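Local coordinates for uncharacterized protein PA2218 (Pseudomonas aeruginosa, PDB 2HDW), which has no established function but adopts an alpha/beta hydrolase fold and is probably a hydrolase, at residues P247-L252 and G281-M286; D265-P270 and A277-N282; N144-D149 and M286-S291; N187-D192 and K302-R307. All coordinates share one frame; numbering follows the deposited sequence.

Interaction 1: residues P247-L252 and G281-M286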
# COMPACT_ATOMS: atom_id res chain seq x y z
N PRO A 247 16.45 -4.83 -12.64
CA PRO A 247 17.01 -6.09 -12.15
C PRO A 247 16.14 -6.63 -11.01
O PRO A 247 15.48 -5.86 -10.32
CB PRO A 247 18.40 -5.68 -11.67
CG PRO A 247 18.76 -4.55 -12.59
CD PRO A 247 17.47 -3.76 -12.63
N PRO A 248 16.13 -7.96 -10.81
CA PRO A 248 15.32 -8.58 -9.75
C PRO A 248 15.45 -7.87 -8.40
O PRO A 248 16.55 -7.51 -7.98
CB PRO A 248 15.86 -10.01 -9.70
CG PRO A 248 16.20 -10.27 -11.13
CD PRO A 248 16.91 -8.99 -11.54
N TYR A 249 14.32 -7.69 -7.73
CA TYR A 249 14.25 -7.00 -6.45
C TYR A 249 14.58 -7.86 -5.22
O TYR A 249 14.24 -9.05 -5.16
CB TYR A 249 12.86 -6.40 -6.26
CG TYR A 249 12.65 -5.04 -6.90
CD1 TYR A 249 13.31 -4.69 -8.08
CD2 TYR A 249 11.79 -4.11 -6.32
CE1 TYR A 249 13.11 -3.43 -8.66
CE2 TYR A 249 11.59 -2.86 -6.89
CZ TYR A 249 12.25 -2.52 -8.06
OH TYR A 249 12.04 -1.28 -8.61
N ASN A 250 15.23 -7.23 -4.25
CA ASN A 250 15.61 -7.86 -2.99
C ASN A 250 16.52 -9.08 -3.05
O ASN A 250 16.32 -10.05 -2.32
CB ASN A 250 14.35 -8.18 -2.19
CG ASN A 250 13.63 -6.92 -1.73
OD1 ASN A 250 12.45 -6.73 -2.01
ND2 ASN A 250 14.35 -6.06 -1.02
N GLU A 251 17.53 -9.02 -3.91
CA GLU A 251 18.50 -10.10 -4.01
C GLU A 251 19.76 -9.54 -3.37
O GLU A 251 20.24 -8.48 -3.77
CB GLU A 251 18.75 -10.48 -5.47
CG GLU A 251 17.47 -10.88 -6.21
CD GLU A 251 17.71 -11.91 -7.30
OE1 GLU A 251 18.61 -11.70 -8.15
OE2 GLU A 251 16.98 -12.94 -7.30
N LEU A 252 20.28 -10.23 -2.36
CA LEU A 252 21.46 -9.75 -1.66
C LEU A 252 22.77 -10.15 -2.32
O LEU A 252 22.96 -11.29 -2.73
CB LEU A 252 21.42 -10.24 -0.21
CG LEU A 252 20.15 -9.84 0.56
CD1 LEU A 252 20.15 -10.50 1.92
CD2 LEU A 252 20.09 -8.32 0.69
N GLY A 281 11.47 -10.83 -5.86
CA GLY A 281 12.25 -11.31 -6.99
C GLY A 281 11.90 -10.78 -8.37
O GLY A 281 12.50 -11.21 -9.36
N ASN A 282 10.92 -9.89 -8.47
CA ASN A 282 10.57 -9.33 -9.76
C ASN A 282 10.97 -7.86 -9.81
O ASN A 282 12.00 -7.50 -9.23
CB ASN A 282 9.07 -9.51 -10.02
CG ASN A 282 8.67 -10.97 -10.08
OD1 ASN A 282 8.08 -11.50 -9.14
ND2 ASN A 282 9.02 -11.64 -11.18
N ALA A 283 10.20 -7.02 -10.48
CA ALA A 283 10.55 -5.61 -10.57
C ALA A 283 9.59 -4.77 -11.39
O ALA A 283 8.79 -5.29 -12.16
CB ALA A 283 11.93 -5.47 -11.17
N TRP A 284 9.70 -3.46 -11.22
CA TRP A 284 8.88 -2.53 -11.98
C TRP A 284 9.61 -2.33 -13.30
O TRP A 284 10.77 -2.72 -13.44
CB TRP A 284 8.80 -1.17 -11.29
CG TRP A 284 8.21 -1.19 -9.92
CD1 TRP A 284 8.88 -1.03 -8.74
CD2 TRP A 284 6.83 -1.36 -9.58
NE1 TRP A 284 8.00 -1.09 -7.68
CE2 TRP A 284 6.74 -1.30 -8.17
CE3 TRP A 284 5.66 -1.57 -10.33
CZ2 TRP A 284 5.52 -1.43 -7.49
CZ3 TRP A 284 4.45 -1.70 -9.65
CH2 TRP A 284 4.39 -1.63 -8.25
N THR A 285 8.92 -1.73 -14.26
CA THR A 285 9.54 -1.44 -15.55
C THR A 285 10.63 -0.43 -15.24
O THR A 285 10.53 0.30 -14.25
CB THR A 285 8.54 -0.78 -16.50
OG1 THR A 285 8.03 0.41 -15.88
CG2 THR A 285 7.39 -1.72 -16.82
N MET A 286 11.66 -0.39 -16.07
CA MET A 286 12.76 0.54 -15.86
C MET A 286 12.29 2.00 -15.89
O MET A 286 12.84 2.84 -15.19
CB MET A 286 13.87 0.32 -16.90
CG MET A 286 14.73 -0.93 -16.65
SD MET A 286 16.12 -1.10 -17.80
CE MET A 286 17.26 0.04 -17.07
O HOH W 1 14.39 -13.22 -8.78
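Tyr249 lies along the backbone of residues 281-284 and buries more surface here than any other residue. Its amide N donates to Asn282 O at 2.8 Å. The donor lies in the plane of that carbonyl, with an N-H...O angle of 142°. One residue further back, Gly281 N approaches Tyr249 O at 3.4 Å, a weak bond. Together the two bonds lay the extended run at Tyr249 beside Gly281 and Asn282. Gly281 takes a left-handed conformation that suits glycine, and its CA also makes a CA-H...O contact with Tyr249 O. The phenol ring then reaches over the next residue. Ala283 CA sits 4.1 Å from the centre of the Tyr249 ring, over one face and offset toward the rim, as a CH-pi contact. Ala283 CB touches Tyr249 CE1 at 3.4 Å. At the far end, Tyr249 OH meets Trp284 CD1 at 3.2 Å, at the edge of the indole and in its plane. The two side chains cross at about a right angle, with ring planes 77° apart. In Trp284, chi1 carries the indole beside the backbone N, and chi2 (107°) presents its CD1 edge to Tyr249 OH. The indole also meets the ring of Phe105. A water also bridges the segments, donating to Glu251 OE2 and Gly281 O. Both segments are irregular loops in the insertion between strands 197-201 and 309-314, which is where many alpha/beta hydrolases carry their cap.

Interaction 2: residues D265-P270 and A277-N282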
# COMPACT_ATOMS: atom_id res chain seq x y z
N ASP A 265 14.71 -10.79 3.91
CA ASP A 265 14.22 -11.81 4.83
C ASP A 265 12.71 -11.93 4.82
O ASP A 265 12.16 -12.97 5.18
CB ASP A 265 14.72 -11.54 6.24
CG ASP A 265 16.21 -11.74 6.37
OD1 ASP A 265 16.81 -12.35 5.46
OD2 ASP A 265 16.79 -11.30 7.38
N TYR A 266 12.03 -10.87 4.42
CA TYR A 266 10.57 -10.91 4.36
C TYR A 266 10.09 -11.36 2.98
O TYR A 266 9.37 -12.35 2.85
CB TYR A 266 9.98 -9.54 4.67
CG TYR A 266 8.47 -9.52 4.52
CD1 TYR A 266 7.65 -10.10 5.49
CD2 TYR A 266 7.87 -8.97 3.39
CE1 TYR A 266 6.26 -10.15 5.32
CE2 TYR A 266 6.49 -9.02 3.21
CZ TYR A 266 5.69 -9.61 4.18
OH TYR A 266 4.33 -9.67 3.99
N TYR A 267 10.52 -10.62 1.96
CA TYR A 267 10.11 -10.88 0.59
C TYR A 267 10.73 -12.08 -0.11
O TYR A 267 10.15 -12.60 -1.07
CB TYR A 267 10.38 -9.63 -0.27
CG TYR A 267 9.46 -8.46 -0.01
CD1 TYR A 267 8.10 -8.53 -0.33
CD2 TYR A 267 9.95 -7.27 0.54
CE1 TYR A 267 7.25 -7.44 -0.11
CE2 TYR A 267 9.11 -6.18 0.76
CZ TYR A 267 7.76 -6.27 0.44
OH TYR A 267 6.93 -5.19 0.67
N MET A 268 11.88 -12.55 0.35
CA MET A 268 12.52 -13.67 -0.33
C MET A 268 12.77 -14.93 0.50
O MET A 268 13.72 -15.67 0.25
CB MET A 268 13.82 -13.18 -0.98
CG MET A 268 13.57 -12.23 -2.17
SD MET A 268 12.76 -13.04 -3.56
CE MET A 268 14.23 -13.50 -4.55
N THR A 269 11.91 -15.15 1.49
CA THR A 269 11.98 -16.34 2.32
C THR A 269 10.52 -16.72 2.52
O THR A 269 9.63 -15.96 2.16
CB THR A 269 12.61 -16.10 3.71
OG1 THR A 269 11.67 -15.40 4.54
CG2 THR A 269 13.90 -15.30 3.59
N PRO A 270 10.27 -17.90 3.08
CA PRO A 270 8.88 -18.31 3.30
C PRO A 270 8.10 -17.34 4.19
O PRO A 270 6.86 -17.35 4.20
CB PRO A 270 9.04 -19.69 3.94
CG PRO A 270 10.23 -20.24 3.21
CD PRO A 270 11.19 -19.05 3.24
N ALA A 277 4.45 -10.86 -6.40
CA ALA A 277 4.92 -9.57 -5.91
C ALA A 277 6.17 -9.04 -6.60
O ALA A 277 7.12 -9.79 -6.86
CB ALA A 277 5.17 -9.63 -4.40
N VAL A 278 6.15 -7.74 -6.91
CA VAL A 278 7.29 -7.07 -7.53
C VAL A 278 8.50 -7.23 -6.60
O VAL A 278 9.60 -7.55 -7.04
CB VAL A 278 7.02 -5.56 -7.71
CG1 VAL A 278 8.35 -4.80 -7.84
CG2 VAL A 278 6.17 -5.33 -8.95
N ASN A 279 8.28 -6.99 -5.31
CA ASN A 279 9.36 -7.07 -4.35
C ASN A 279 9.91 -8.48 -4.13
O ASN A 279 11.02 -8.64 -3.65
CB ASN A 279 8.92 -6.44 -3.02
CG ASN A 279 8.57 -4.97 -3.18
OD1 ASN A 279 9.05 -4.31 -4.10
ND2 ASN A 279 7.74 -4.45 -2.28
N SER A 280 9.13 -9.49 -4.49
CA SER A 280 9.58 -10.87 -4.32
C SER A 280 10.31 -11.40 -5.55
O SER A 280 9.83 -12.31 -6.22
CB SER A 280 8.41 -11.79 -3.97
OG SER A 280 7.98 -11.62 -2.63
N GLY A 281 11.47 -10.83 -5.86
CA GLY A 281 12.25 -11.31 -6.99
C GLY A 281 11.90 -10.78 -8.37
O GLY A 281 12.50 -11.21 -9.36
N ASN A 282 10.92 -9.89 -8.47
CA ASN A 282 10.57 -9.33 -9.76
C ASN A 282 10.97 -7.86 -9.81
O ASN A 282 12.00 -7.50 -9.23
CB ASN A 282 9.07 -9.51 -10.02
CG ASN A 282 8.67 -10.97 -10.08
OD1 ASN A 282 8.08 -11.50 -9.14
ND2 ASN A 282 9.02 -11.64 -11.18
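Asn279 CB sits over the centre of one face of the Tyr267 ring, 3.4 Å from the centroid and only 8° off the normal, a CH-pi contact. The two side chains run alongside each other in the same direction. The amide plane is turned 73° from the ring, and Asn279 ND2 makes a weak bond to Tyr267 OH at 3.1 Å. Its stronger partner is Phe105 O. At the base of the ring, Ser280 OG donates to Tyr267 O at 2.8 Å, in the carbonyl plane and on a lone pair. Chi1 of -75° puts Ser280 OG beside its backbone N, where it reaches Tyr267 O at the end of helix 258-267. Met268, bent at chi2 and chi3, brings SD within 3.4 Å of Gly281 N. Ser280 is the centre of an inverse gamma turn in the loop that follows this helix, in the probable cap region. Asn279 also has a backbone bond to Gly106, in the loop after strand 96-102, a region that often contributes to the oxyanion hole in alpha/beta hydrolases. A second shell holds both partners. Tyr266 CD2 covers the opposite face of the Tyr267 ring. Gln111 NE2 and His274 N each make a weak bond to Ser280 OG.

Interaction 3: residues N144-D149 and M286-S291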
# COMPACT_ATOMS: atom_id res chain seq x y z
N ASN A 144 3.38 -4.69 -14.07
CA ASN A 144 4.29 -4.04 -13.14
C ASN A 144 4.80 -2.65 -13.47
O ASN A 144 6.01 -2.40 -13.49
CB ASN A 144 5.48 -4.97 -12.86
CG ASN A 144 5.06 -6.25 -12.17
OD1 ASN A 144 3.92 -6.38 -11.72
ND2 ASN A 144 5.98 -7.20 -12.07
N VAL A 145 3.87 -1.74 -13.75
CA VAL A 145 4.21 -0.35 -13.99
C VAL A 145 3.42 0.36 -12.89
O VAL A 145 2.41 -0.16 -12.42
CB VAL A 145 3.78 0.13 -15.40
CG1 VAL A 145 2.28 0.01 -15.57
CG2 VAL A 145 4.23 1.57 -15.62
N ALA A 146 3.88 1.53 -12.44
CA ALA A 146 3.17 2.24 -11.37
C ALA A 146 3.09 3.74 -11.64
O ALA A 146 3.78 4.25 -12.52
CB ALA A 146 3.86 2.00 -10.03
N SER A 147 2.26 4.43 -10.87
CA SER A 147 2.07 5.87 -11.02
C SER A 147 1.43 6.42 -9.75
O SER A 147 0.53 5.80 -9.18
CB SER A 147 1.15 6.13 -12.22
OG SER A 147 0.38 7.30 -12.05
N PRO A 148 1.90 7.58 -9.27
CA PRO A 148 1.30 8.12 -8.04
C PRO A 148 -0.16 8.49 -8.26
O PRO A 148 -0.98 8.40 -7.34
CB PRO A 148 2.18 9.32 -7.72
CG PRO A 148 2.62 9.78 -9.08
CD PRO A 148 2.95 8.48 -9.78
N ASP A 149 -0.48 8.90 -9.48
CA ASP A 149 -1.84 9.30 -9.83
C ASP A 149 -2.75 8.07 -9.88
O ASP A 149 -3.74 7.99 -9.15
CB ASP A 149 -1.84 9.99 -11.20
CG ASP A 149 -3.19 10.60 -11.56
OD1 ASP A 149 -4.23 10.05 -11.17
OD2 ASP A 149 -3.21 11.64 -12.26
N MET A 286 11.66 -0.39 -16.07
CA MET A 286 12.76 0.54 -15.86
C MET A 286 12.29 2.00 -15.89
O MET A 286 12.84 2.84 -15.19
CB MET A 286 13.87 0.32 -16.90
CG MET A 286 14.73 -0.93 -16.65
SD MET A 286 16.12 -1.10 -17.80
CE MET A 286 17.26 0.04 -17.07
N THR A 287 11.27 2.31 -16.68
CA THR A 287 10.81 3.70 -16.74
C THR A 287 9.71 4.12 -15.76
O THR A 287 9.22 5.25 -15.81
CB THR A 287 10.39 4.07 -18.19
OG1 THR A 287 9.43 3.13 -18.69
CG2 THR A 287 11.62 4.05 -19.10
N THR A 288 9.35 3.23 -14.83
CA THR A 288 8.31 3.55 -13.85
C THR A 288 8.56 4.83 -13.05
O THR A 288 7.64 5.61 -12.81
CB THR A 288 8.11 2.37 -12.85
OG1 THR A 288 7.25 1.38 -13.45
CG2 THR A 288 7.48 2.85 -11.54
N PRO A 289 9.81 5.08 -12.62
CA PRO A 289 10.14 6.29 -11.85
C PRO A 289 9.77 7.65 -12.47
O PRO A 289 9.60 8.62 -11.76
CB PRO A 289 11.64 6.16 -11.63
CG PRO A 289 11.86 4.67 -11.60
CD PRO A 289 11.00 4.21 -12.75
N LEU A 290 9.66 7.72 -13.79
CA LEU A 290 9.34 8.99 -14.44
C LEU A 290 8.15 9.75 -13.86
O LEU A 290 8.22 10.97 -13.70
CB LEU A 290 9.14 8.78 -15.94
CG LEU A 290 10.41 8.46 -16.72
CD1 LEU A 290 10.05 8.03 -18.12
CD2 LEU A 290 11.33 9.69 -16.74
N SER A 291 7.06 9.06 -13.54
CA SER A 291 5.90 9.75 -12.99
C SER A 291 6.14 10.18 -11.55
O SER A 291 5.88 11.33 -11.19
CB SER A 291 4.65 8.86 -13.06
OG SER A 291 4.83 7.65 -12.35
O HOH W 2 5.39 5.52 -14.24
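Thr288 is turned with OG1 anti to its carbonyl carbon (chi1 -82°) and CG2 anti to its backbone N, and both branches meet residues 145-146. Ser291 has OG between its backbone N and carbonyl carbon (chi1 59°), which brings OG next to Ser147 CA and Pro148 CD. Thr288 OG1 lies alongside the other backbone, 3.5 Å from Val145 CA. Val145 CG2 reaches the same oxygen at 3.7 Å. The hydroxyl is used within its own loop, in a hydrogen bond with Thr285 OG1. Thr288 CG2 rests on Ala146 CB at 4.0 Å, so this end is a van der Waals contact. One turn on, Ser291 OG touches Pro148 CD at 3.3 Å. The polar link between the segments is a single water. It donates to Ala146 O at 2.7 Å and to Thr288 O, also at 2.7 Å, and it accepts from Ser291 OG at 2.9 Å. One water thus serves two carbonyls and fixes the direction of the serine proton. Ser147 is the N-cap of helix 148-164. Its OG accepts from Ile150 N and, weakly, from Asp149 N. The contact therefore sets the start of that helix, one of the helices packed on the central sheet of the alpha/beta hydrolase fold, against the short, weakly bonded helix 289-292 of the inserted region. Ala146 and Pro148 also touch Phe292. Pro148 and Pro289 both touch helix 206-212, and Leu290 packs on helix 220-240.

Interaction 4: residues N187-D192 and K302-R307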
# COMPACT_ATOMS: atom_id res chain seq x y z
N ASN A 187 -2.74 10.67 0.39
CA ASN A 187 -2.99 11.40 -0.85
C ASN A 187 -4.45 11.22 -1.28
O ASN A 187 -5.10 12.18 -1.69
CB ASN A 187 -2.08 10.89 -1.97
CG ASN A 187 -1.90 11.90 -3.09
OD1 ASN A 187 -2.04 11.57 -4.28
ND2 ASN A 187 -1.59 13.13 -2.73
N ALA A 188 -4.95 10.00 -1.18
CA ALA A 188 -6.33 9.69 -1.56
C ALA A 188 -7.35 10.35 -0.64
O ALA A 188 -8.34 10.92 -1.11
CB ALA A 188 -6.54 8.17 -1.56
N VAL A 189 -7.13 10.26 0.67
CA VAL A 189 -8.06 10.83 1.64
C VAL A 189 -8.22 12.35 1.54
O VAL A 189 -9.29 12.89 1.81
CB VAL A 189 -7.63 10.47 3.09
CG1 VAL A 189 -8.60 11.08 4.09
CG2 VAL A 189 -7.58 8.94 3.25
N ALA A 190 -7.15 13.04 1.15
CA ALA A 190 -7.21 14.49 1.01
C ALA A 190 -8.33 14.94 0.08
O ALA A 190 -9.02 15.92 0.37
CB ALA A 190 -5.87 15.02 0.50
N VAL A 191 -8.51 14.25 -1.04
CA VAL A 191 -9.56 14.63 -1.98
C VAL A 191 -10.81 13.77 -1.98
O VAL A 191 -11.86 14.22 -2.43
CB VAL A 191 -9.04 14.70 -3.44
CG1 VAL A 191 -8.09 15.88 -3.60
CG2 VAL A 191 -8.37 13.40 -3.83
N ASP A 192 -10.72 12.53 -1.48
CA ASP A 192 -11.88 11.65 -1.42
C ASP A 192 -12.56 11.88 -0.06
O ASP A 192 -12.20 11.25 0.93
CB ASP A 192 -11.47 10.19 -1.54
CG ASP A 192 -12.66 9.25 -1.69
OD1 ASP A 192 -13.81 9.68 -1.42
OD2 ASP A 192 -12.45 8.09 -2.08
N LYS A 302 -3.16 18.74 4.35
CA LYS A 302 -3.82 19.49 5.41
C LYS A 302 -5.34 19.51 5.24
O LYS A 302 -6.07 19.88 6.17
CB LYS A 302 -3.31 20.93 5.46
CG LYS A 302 -1.87 21.06 5.95
CD LYS A 302 -1.41 22.51 5.89
CE LYS A 302 -0.01 22.68 6.46
NZ LYS A 302 0.51 24.07 6.30
N GLU A 303 -5.81 19.11 4.06
CA GLU A 303 -7.24 19.09 3.79
C GLU A 303 -7.91 17.78 4.19
O GLU A 303 -9.07 17.54 3.84
CB GLU A 303 -7.50 19.44 2.32
CG GLU A 303 -7.25 20.93 2.07
CD GLU A 303 -7.43 21.34 0.63
OE1 GLU A 303 -8.30 20.77 -0.06
OE2 GLU A 303 -6.71 22.25 0.19
N ILE A 304 -7.17 16.95 4.91
CA ILE A 304 -7.73 15.72 5.44
C ILE A 304 -8.51 16.22 6.65
O ILE A 304 -9.62 15.75 6.93
CB ILE A 304 -6.61 14.73 5.87
CG1 ILE A 304 -6.01 14.06 4.63
CG2 ILE A 304 -7.18 13.67 6.82
CD1 ILE A 304 -4.76 13.22 4.90
N SER A 305 -7.94 17.18 7.36
CA SER A 305 -8.62 17.76 8.53
C SER A 305 -9.94 18.34 8.02
O SER A 305 -10.02 18.81 6.88
CB SER A 305 -7.77 18.86 9.15
OG SER A 305 -8.44 19.52 10.22
N PRO A 306 -11.00 18.37 8.86
CA PRO A 306 -11.13 17.93 10.26
C PRO A 306 -11.05 16.42 10.51
O PRO A 306 -11.09 16.00 11.67
CB PRO A 306 -12.50 18.48 10.68
CG PRO A 306 -12.75 19.59 9.72
CD PRO A 306 -12.23 19.03 8.42
N ARG A 307 -10.96 15.61 9.46
CA ARG A 307 -10.86 14.16 9.64
C ARG A 307 -9.51 13.82 10.28
O ARG A 307 -8.51 14.48 9.99
CB ARG A 307 -11.01 13.44 8.30
CG ARG A 307 -12.42 13.55 7.71
CD ARG A 307 -12.43 13.17 6.24
NE ARG A 307 -11.64 14.10 5.43
CZ ARG A 307 -11.25 13.85 4.18
NH1 ARG A 307 -11.56 12.70 3.60
NH2 ARG A 307 -10.54 14.75 3.51
O HOH W 3 -8.29 18.29 -1.01
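The guanidinium of Arg307 has Val189 CG1 over one face, 3.4 Å from NH1. Carbonyl oxygens surround its edge, among them Ala190 O and Asp192 O near its plane. Val189 O takes weak bonds from both NH2, at 2.8 Å, and NH1, at 2.9 Å. NH1 also gives a weak bond to Asp192 O at 3.1 Å. Its stronger partner is Val195 O, beyond the helix. Its own loop holds the group as well: NH2 donates to Glu303 O at 3.2 Å, almost in the guanidinium plane, and NE donates to Ile304 O on a lone pair. The chain bends at chi3 (-65°), which folds the head back over the loop. Val189 O and Ala190 O lie near the C-terminal end of helix 180-191, and Asp192 O just after. This helix follows strand 173-178 and the elbow that bears the nucleophile in alpha/beta hydrolases. A positive group suits this end, since the helix dipole probably favours it. Ile304 CG1 adds an apolar contact to Val189 CG1 at 4.0 Å and also touches Ala190. A water bridges Ala190 O and Glu303 OE1. Further out, Asp192 OD2 pairs with Arg194 and accepts from Ser156 of helix 148-164.

How the interactions relate
From the N terminus, residues 144-149 come first, and interaction 3 closes the long loop from there to 286-291. Residues 187-192 follow, paired in interaction 4 with 302-307, so interactions 3 and 4 cross. Interactions 1 and 2 nest inside both of these loops and share Gly281 and Asn282. The segments of interactions 1 and 3 share Met286, and Thr285 N probably bonds to Asn144 O. Interactions 1 and 2 knit the insertion, probably a cap, together, and interaction 3 joins it to a core helix. Interaction 4 ties helix 180-191 to the loop before strand 309-314. Its centre lies about 33 Å from that of interaction 1, but its nearest atoms are about 5 Å from interaction 3.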